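Local coordinates for Beta/gamma crystallin domain-containing protein 1 (Homo sapiens, PDB 3CW3) that may act as a suppressor of malignant melanoma, possibly through the cytoskeleton, and is represented here by one of its beta/gamma-crystallin domains, at residues Q23-S26 with S27-L30. Numbering follows the deposited sequence.
Sequences QDCS and SWSL
A type I beta turn from Cys25 to Trp28 bends the loop between strands 16-18 and 33-40, within the first Greek key motif of this beta/gamma-crystallin domain. The bond from Trp28 N to Cys25 O, 3.0 Å long with an angle of 155° at the hydrogen, closes the turn, and the helical backbone angles of Ser26 and Ser27 make it type I. The turn brings the Cys25 side chain over one face of the Trp28 indole. Cys25 CB lies 3.8 Å from the centroid of the six-membered ring in a CH-pi contact, and Cys25 SG, placed beside its own backbone N by chi1 of -50°, is 4.0 Å from that centroid, a sulfur-aromatic contact only 13° off the ring normal. Overlapping the start of the turn, an Asx turn is made by Asp24 OD1, which accepts from Ser26 N at 2.8 Å. The same oxygen receives Ser26 OG at 2.6 Å through its syn lone pair. Water 1 bridges Asp24 O and Ser27 N. Inward, both Cys25 and Trp28 touch Ile92 of strand 91-95, and the indole also meets Ile16 and Val18. Two donors on one oxygen fix the Asp24 carboxylate against the turn, while on the side facing Ile92 the Cys25 sulfur and methylene lie against the indole face.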
ATOM      1  N   GLN A  23       3.429 -10.087   7.787  1.00 14.08           N
ATOM      2  CA  GLN A  23       4.346  -9.337   8.649  1.00 17.40           C
ATOM      3  C   GLN A  23       5.518  -8.697   7.927  1.00 15.81           C
ATOM      4  O   GLN A  23       6.181  -7.825   8.475  1.00 15.25           O
ATOM      5  CB  GLN A  23       4.901 -10.230   9.759  1.00 20.37           C
ATOM      6  CG  GLN A  23       3.858 -10.776  10.705  1.00 26.47           C
ATOM      7  CD  GLN A  23       4.482 -11.508  11.874  1.00 29.85           C
ATOM      8  OE1 GLN A  23       5.500 -12.190  11.721  1.00 29.54           O
ATOM      9  NE2 GLN A  23       3.869 -11.380  13.051  1.00 28.38           N
ATOM     10  N   ASP A  24       5.795  -9.144   6.710  1.00 15.73           N
ATOM     11  CA  ASP A  24       6.897  -8.564   5.955  1.00 16.72           C
ATOM     12  C   ASP A  24       6.648  -8.654   4.454  1.00 17.09           C
ATOM     13  O   ASP A  24       6.753  -9.734   3.863  1.00 15.98           O
ATOM     14  CB  ASP A  24       8.214  -9.264   6.307  1.00 17.34           C
ATOM     15  CG  ASP A  24       9.423  -8.554   5.722  1.00 20.89           C
ATOM     16  OD1 ASP A  24       9.240  -7.721   4.809  1.00 19.30           O
ATOM     17  OD2 ASP A  24      10.560  -8.833   6.168  1.00 21.90           O
ATOM     18  N   CYS A  25       6.314  -7.512   3.855  1.00 16.35           N
ATOM     19  CA  CYS A  25       6.056  -7.404   2.417  1.00 17.99           C
ATOM     20  C   CYS A  25       7.200  -6.631   1.765  1.00 16.32           C
ATOM     21  O   CYS A  25       7.121  -6.290   0.584  1.00 15.79           O
ATOM     22  CB  CYS A  25       4.776  -6.601   2.139  1.00 19.28           C
ATOM     23  SG  CYS A  25       3.298  -7.068   3.023  1.00 26.32           S
ATOM     24  N   SER A  26       8.250  -6.345   2.527  1.00 15.94           N
ATOM     25  CA  SER A  26       9.358  -5.545   2.005  1.00 17.20           C
ATOM     26  C   SER A  26      10.116  -6.117   0.808  1.00 17.77           C
ATOM     27  O   SER A  26      10.766  -5.368   0.080  1.00 18.48           O
ATOM     28  CB  SER A  26      10.350  -5.209   3.127  1.00 17.70           C
ATOM     29  OG  SER A  26      11.059  -6.352   3.563  1.00 19.48           O
ATOM     30  N   SER A  27      10.036  -7.427   0.594  1.00 15.73           N
ATOM     31  CA  SER A  27      10.731  -8.030  -0.535  1.00 16.24           C
ATOM     32  C   SER A  27       9.909  -7.898  -1.813  1.00 15.52           C
ATOM     33  O   SER A  27      10.400  -8.182  -2.904  1.00 15.87           O
ATOM     34  CB  SER A  27      11.011  -9.509  -0.263  1.00 16.06           C
ATOM     35  OG  SER A  27       9.823 -10.273  -0.373  1.00 21.50           O
ATOM     36  N   TRP A  28       8.655  -7.474  -1.674  1.00 15.64           N
ATOM     37  CA  TRP A  28       7.765  -7.315  -2.824  1.00 13.91           C
ATOM     38  C   TRP A  28       8.201  -6.153  -3.719  1.00 14.46           C
ATOM     39  O   TRP A  28       8.276  -5.009  -3.265  1.00 14.20           O
ATOM     40  CB  TRP A  28       6.331  -7.043  -2.364  1.00 16.08           C
ATOM     41  CG  TRP A  28       5.678  -8.131  -1.553  1.00 17.23           C
ATOM     42  CD1 TRP A  28       6.277  -9.230  -0.999  1.00 17.03           C
ATOM     43  CD2 TRP A  28       4.297  -8.190  -1.172  1.00 16.74           C
ATOM     44  NE1 TRP A  28       5.349  -9.967  -0.295  1.00 18.49           N
ATOM     45  CE2 TRP A  28       4.128  -9.351  -0.385  1.00 16.92           C
ATOM     46  CE3 TRP A  28       3.186  -7.370  -1.416  1.00 14.45           C
ATOM     47  CZ2 TRP A  28       2.891  -9.716   0.160  1.00 17.97           C
ATOM     48  CZ3 TRP A  28       1.956  -7.731  -0.874  1.00 15.99           C
ATOM     49  CH2 TRP A  28       1.820  -8.898  -0.094  1.00 16.12           C
ATOM     50  N   SER A  29       8.471  -6.449  -4.986  1.00 13.14           N
ATOM     51  CA  SER A  29       8.867  -5.430  -5.954  1.00 16.04           C
ATOM     52  C   SER A  29       7.603  -5.038  -6.717  1.00 16.80           C
ATOM     53  O   SER A  29       7.085  -5.819  -7.517  1.00 17.32           O
ATOM     54  CB  SER A  29       9.911  -5.994  -6.920  1.00 16.64           C
ATOM     55  OG  SER A  29      10.337  -5.014  -7.848  1.00 15.70           O
ATOM     56  N   LEU A  30       7.103  -3.835  -6.464  1.00 17.09           N
ATOM     57  CA  LEU A  30       5.879  -3.369  -7.105  1.00 18.79           C
ATOM     58  C   LEU A  30       6.138  -2.379  -8.247  1.00 19.16           C
ATOM     59  O   LEU A  30       6.920  -2.665  -9.151  1.00 20.19           O
ATOM     60  CB  LEU A  30       4.968  -2.751  -6.037  1.00 17.87           C
ATOM     61  CG  LEU A  30       4.686  -3.684  -4.847  1.00 19.12           C
ATOM     62  CD1 LEU A  30       3.919  -2.938  -3.764  1.00 19.77           C
ATOM     63  CD2 LEU A  30       3.903  -4.910  -5.322  1.00 18.84           C
TER
HETATM   64  O   HOH W   1       8.980  -9.760   2.167  1.00 24.06           O
HETATM   65  O   HOH W   2       6.875  -3.914  -0.904  1.00 15.01           O